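Local coordinates for protein esterase A (Caulobacter crescentus, PDB 5GKV) that probably hydrolyses ester substrates as a serine esterase of the beta-lactamase and penicillin-binding protein family, at residues A[218-230]-A[360-372]. Numbering follows the deposited sequence.
Sequences VADLMRPTAMPQF and YVMNKQGNALIGD
M222 and K364 form a single parallel bridge: M222 N donates almost straight to N363 O (3.0 Å, 176° at the hydrogen), and Q365 N donates to M222 O at 3.0 Å. Just before it, the N363 side chain gives D220 O a bent hydrogen bond from ND2 (3.0 Å, 131° at the hydrogen), in the carbonyl plane but tilted from the N363 amide plane. A chi1 of 59° swings the amide across to D220; asparagine suits the place because ND2 also serves F61 O while OD1 accepts from G42 N. Further along, one water accepts a hydrogen bond from K364 NZ and donates to R223 O and Q365 O, and a second joins Q229 N to N367 O. N367 ND2 adds a weak bond to M227 O.

Around this polar seam, the M222 methyl packs against the K364 methylenes, CE 3.7 Å from K364 CG. P224, which has no N-H to satisfy, sets CD 3.3 Å from Q365 OE1. L369 ends the contact, its CG against P228 CB and its CD1 over a face of the F230 ring, a CH-pi contact. Backbone bonds and the N363 amide thus hold the loop beside the end of strand 356-362; beyond, waters, a weak amide bond and apolar packing continue the contact through irregular chain.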
loop_
_atom_site.group_PDB
_atom_site.type_symbol
_atom_site.label_atom_id
_atom_site.label_comp_id
_atom_site.label_asym_id
_atom_site.label_seq_id
_atom_site.Cartn_x
_atom_site.Cartn_y
_atom_site.Cartn_z
ATOM N N VAL A 218 2.280 17.940 5.393
ATOM C CA VAL A 218 2.938 16.773 4.817
ATOM C C VAL A 218 4.410 16.781 5.215
ATOM O O VAL A 218 5.108 17.787 5.042
ATOM C CB VAL A 218 2.778 16.763 3.291
ATOM C CG1 VAL A 218 3.685 15.685 2.667
ATOM C CG2 VAL A 218 1.332 16.514 2.931
ATOM N N ALA A 219 4.891 15.650 5.733
ATOM C CA ALA A 219 6.268 15.554 6.200
ATOM C C ALA A 219 7.245 15.611 5.038
ATOM O O ALA A 219 6.966 15.102 3.954
ATOM C CB ALA A 219 6.466 14.243 6.965
ATOM N N ASP A 220 8.401 16.235 5.266
ATOM C CA ASP A 220 9.553 16.027 4.393
ATOM C C ASP A 220 9.948 14.562 4.379
ATOM O O ASP A 220 9.864 13.865 5.391
ATOM C CB ASP A 220 10.791 16.798 4.882
ATOM C CG ASP A 220 10.647 18.294 4.794
ATOM O OD1 ASP A 220 9.739 18.788 4.097
ATOM O OD2 ASP A 220 11.475 18.969 5.435
ATOM N N LEU A 221 10.483 14.123 3.253
ATOM C CA LEU A 221 11.087 12.809 3.149
ATOM C C LEU A 221 12.604 12.930 3.136
ATOM O O LEU A 221 13.168 13.912 2.643
ATOM C CB LEU A 221 10.609 12.103 1.880
ATOM C CG LEU A 221 9.101 11.858 1.822
ATOM C CD1 LEU A 221 8.718 11.327 0.458
ATOM C CD2 LEU A 221 8.724 10.862 2.915
ATOM N N MET A 222 13.258 11.931 3.708
ATOM C CA MET A 222 14.692 11.758 3.570
ATOM C C MET A 222 14.917 10.520 2.720
ATOM O O MET A 222 14.500 9.421 3.101
ATOM C CB MET A 222 15.367 11.625 4.928
ATOM C CG MET A 222 16.879 11.631 4.843
ATOM S SD MET A 222 17.607 11.456 6.476
ATOM C CE MET A 222 16.148 11.616 7.498
ATOM N N ARG A 223 15.553 10.706 1.569
ATOM C CA ARG A 223 15.719 9.633 0.609
ATOM C C ARG A 223 16.756 8.630 1.122
ATOM O O ARG A 223 17.530 8.930 2.035
ATOM C CB ARG A 223 16.106 10.212 -0.759
ATOM C CG ARG A 223 17.556 10.716 -0.907
ATOM C CD ARG A 223 17.941 11.835 0.094
ATOM N NE ARG A 223 16.917 12.871 0.144
ATOM C CZ ARG A 223 16.787 13.770 1.110
ATOM N NH1 ARG A 223 17.606 13.778 2.168
ATOM N NH2 ARG A 223 15.803 14.656 1.031
ATOM N N PRO A 224 16.753 7.406 0.587
ATOM C CA PRO A 224 17.590 6.350 1.174
ATOM C C PRO A 224 19.074 6.670 1.066
ATOM O O PRO A 224 19.516 7.373 0.156
ATOM C CB PRO A 224 17.228 5.109 0.350
ATOM C CG PRO A 224 15.879 5.400 -0.209
ATOM C CD PRO A 224 15.858 6.881 -0.461
ATOM N N THR A 225 19.843 6.138 2.021
ATOM C CA THR A 225 21.297 6.293 1.982
ATOM C C THR A 225 21.927 5.456 0.870
ATOM O O THR A 225 22.973 5.833 0.328
ATOM C CB THR A 225 21.908 5.920 3.342
ATOM O OG1 THR A 225 21.719 4.522 3.597
ATOM C CG2 THR A 225 21.252 6.718 4.471
ATOM N N ALA A 226 21.307 4.329 0.514
ATOM C CA ALA A 226 21.838 3.437 -0.508
ATOM C C ALA A 226 20.679 2.735 -1.201
ATOM O O ALA A 226 19.585 2.621 -0.641
ATOM C CB ALA A 226 22.808 2.412 0.093
ATOM N N MET A 227 20.922 2.267 -2.424
ATOM C CA MET A 227 19.854 1.645 -3.194
ATOM C C MET A 227 19.489 0.281 -2.616
ATOM O O MET A 227 20.332 -0.404 -2.029
ATOM C CB MET A 227 20.251 1.485 -4.660
ATOM C CG MET A 227 20.736 2.767 -5.333
ATOM S SD MET A 227 20.247 4.328 -4.541
ATOM C CE MET A 227 18.462 4.390 -4.799
ATOM N N PRO A 228 18.234 -0.131 -2.759
ATOM C CA PRO A 228 17.872 -1.506 -2.408
ATOM C C PRO A 228 18.575 -2.490 -3.329
ATOM O O PRO A 228 18.889 -2.183 -4.484
ATOM C CB PRO A 228 16.350 -1.539 -2.598
ATOM C CG PRO A 228 16.049 -0.392 -3.517
ATOM C CD PRO A 228 17.078 0.655 -3.230
ATOM N N GLN A 229 18.840 -3.678 -2.793
ATOM C CA GLN A 229 19.536 -4.733 -3.526
ATOM C C GLN A 229 18.496 -5.597 -4.233
ATOM O O GLN A 229 17.857 -6.454 -3.619
ATOM C CB GLN A 229 20.413 -5.553 -2.581
ATOM C CG GLN A 229 21.047 -6.812 -3.197
ATOM C CD GLN A 229 21.822 -6.548 -4.488
ATOM O OE1 GLN A 229 22.429 -5.488 -4.661
ATOM N NE2 GLN A 229 21.795 -7.517 -5.403
ATOM N N PHE A 230 18.327 -5.371 -5.532
ATOM C CA PHE A 230 17.418 -6.191 -6.314
ATOM C C PHE A 230 18.051 -7.541 -6.633
ATOM O O PHE A 230 19.227 -7.796 -6.356
ATOM C CB PHE A 230 17.023 -5.468 -7.599
ATOM C CG PHE A 230 16.007 -4.399 -7.387
ATOM C CD1 PHE A 230 14.655 -4.697 -7.422
ATOM C CD2 PHE A 230 16.398 -3.097 -7.114
ATOM C CE1 PHE A 230 13.703 -3.712 -7.207
ATOM C CE2 PHE A 230 15.453 -2.105 -6.899
ATOM C CZ PHE A 230 14.098 -2.414 -6.948
ATOM N N TYR A 360 2.884 1.277 10.388
ATOM C CA TYR A 360 4.095 2.036 10.679
ATOM C C TYR A 360 4.283 3.041 9.551
ATOM O O TYR A 360 4.337 2.651 8.380
ATOM C CB TYR A 360 5.289 1.093 10.788
ATOM C CG TYR A 360 6.643 1.769 10.821
ATOM C CD1 TYR A 360 7.111 2.385 11.988
ATOM C CD2 TYR A 360 7.464 1.763 9.701
ATOM C CE1 TYR A 360 8.359 2.995 12.019
ATOM C CE2 TYR A 360 8.695 2.357 9.724
ATOM C CZ TYR A 360 9.145 2.972 10.882
ATOM O OH TYR A 360 10.390 3.571 10.891
ATOM N N VAL A 361 4.378 4.325 9.895
ATOM C CA VAL A 361 4.477 5.384 8.895
ATOM C C VAL A 361 5.637 6.285 9.298
ATOM O O VAL A 361 5.648 6.823 10.410
ATOM C CB VAL A 361 3.170 6.184 8.781
ATOM C CG1 VAL A 361 3.346 7.325 7.776
ATOM C CG2 VAL A 361 2.000 5.245 8.346
ATOM N N MET A 362 6.617 6.440 8.413
ATOM C CA MET A 362 7.814 7.194 8.772
ATOM C C MET A 362 8.279 7.990 7.569
ATOM O O MET A 362 7.833 7.763 6.445
ATOM C CB MET A 362 8.941 6.267 9.269
ATOM C CG MET A 362 9.720 5.529 8.149
ATOM S SD MET A 362 8.760 4.536 6.951
ATOM C CE MET A 362 9.433 5.175 5.417
ATOM N N ASN A 363 9.212 8.921 7.798
ATOM C CA ASN A 363 9.694 9.723 6.683
ATOM C C ASN A 363 11.178 9.555 6.381
ATOM O O ASN A 363 11.625 10.044 5.340
ATOM C CB ASN A 363 9.362 11.217 6.885
ATOM C CG ASN A 363 9.962 11.808 8.151
ATOM O OD1 ASN A 363 10.489 11.099 8.994
ATOM N ND2 ASN A 363 9.846 13.132 8.297
ATOM N N LYS A 364 11.939 8.855 7.212
ATOM C CA LYS A 364 13.294 8.453 6.835
ATOM C C LYS A 364 13.224 7.128 6.067
ATOM O O LYS A 364 12.855 6.086 6.624
ATOM C CB LYS A 364 14.205 8.349 8.051
ATOM C CG LYS A 364 15.639 7.917 7.688
ATOM C CD LYS A 364 16.540 7.932 8.917
ATOM C CE LYS A 364 17.939 7.380 8.608
ATOM N NZ LYS A 364 18.654 8.246 7.619
ATOM N N GLN A 365 13.569 7.172 4.784
ATOM C CA GLN A 365 13.441 6.006 3.918
ATOM C C GLN A 365 14.643 5.087 4.082
ATOM O O GLN A 365 15.788 5.533 3.988
ATOM C CB GLN A 365 13.302 6.459 2.465
ATOM C CG GLN A 365 12.086 7.351 2.263
ATOM C CD GLN A 365 11.847 7.723 0.800
ATOM O OE1 GLN A 365 12.782 7.991 0.049
ATOM N NE2 GLN A 365 10.591 7.723 0.396
ATOM N N GLY A 366 14.382 3.808 4.341
ATOM C CA GLY A 366 15.418 2.797 4.332
ATOM C C GLY A 366 15.555 2.197 2.944
ATOM O O GLY A 366 14.976 2.673 1.968
ATOM N N ASN A 367 16.334 1.122 2.856
ATOM C CA ASN A 367 16.511 0.474 1.561
ATOM C C ASN A 367 15.980 -0.957 1.551
ATOM O O ASN A 367 16.369 -1.753 0.686
ATOM C CB ASN A 367 17.982 0.506 1.144
ATOM C CG ASN A 367 18.833 -0.458 1.942
ATOM O OD1 ASN A 367 18.614 -0.654 3.141
ATOM N ND2 ASN A 367 19.809 -1.078 1.275
ATOM N N ALA A 368 15.115 -1.310 2.500
ATOM C CA ALA A 368 14.418 -2.589 2.467
ATOM C C ALA A 368 13.104 -2.404 1.720
ATOM O O ALA A 368 12.257 -1.601 2.130
ATOM C CB ALA A 368 14.172 -3.126 3.878
ATOM N N LEU A 369 12.932 -3.142 0.618
ATOM C CA LEU A 369 11.715 -2.992 -0.168
ATOM C C LEU A 369 10.489 -3.426 0.629
ATOM O O LEU A 369 9.426 -2.798 0.543
ATOM C CB LEU A 369 11.844 -3.792 -1.464
ATOM C CG LEU A 369 12.983 -3.270 -2.345
ATOM C CD1 LEU A 369 13.493 -4.328 -3.326
ATOM C CD2 LEU A 369 12.526 -2.012 -3.077
ATOM N N ILE A 370 10.617 -4.508 1.402
ATOM C CA ILE A 370 9.608 -4.926 2.368
ATOM C C ILE A 370 10.337 -5.409 3.612
ATOM O O ILE A 370 11.533 -5.720 3.582
ATOM C CB ILE A 370 8.668 -6.040 1.840
ATOM C CG1 ILE A 370 9.481 -7.259 1.409
ATOM C CG2 ILE A 370 7.819 -5.530 0.678
ATOM C CD1 ILE A 370 8.648 -8.364 0.778
ATOM N N GLY A 371 9.600 -5.464 4.716
ATOM C CA GLY A 371 10.160 -5.953 5.962
ATOM C C GLY A 371 11.239 -5.059 6.537
ATOM O O GLY A 371 12.250 -5.562 7.047
ATOM N N ASP A 372 11.063 -3.748 6.444
ATOM C CA ASP A 372 11.989 -2.841 7.102
ATOM C C ASP A 372 12.024 -3.198 8.583
ATOM O O ASP A 372 10.960 -3.283 9.212
ATOM C CB ASP A 372 11.544 -1.390 6.913
ATOM C CG ASP A 372 12.519 -0.396 7.503
ATOM O OD1 ASP A 372 12.643 -0.317 8.751
ATOM O OD2 ASP A 372 13.176 0.312 6.702
HETATM O O HOH W 1 17.384 7.769 4.662
HETATM O O HOH W 2 17.618 -3.998 -0.019
#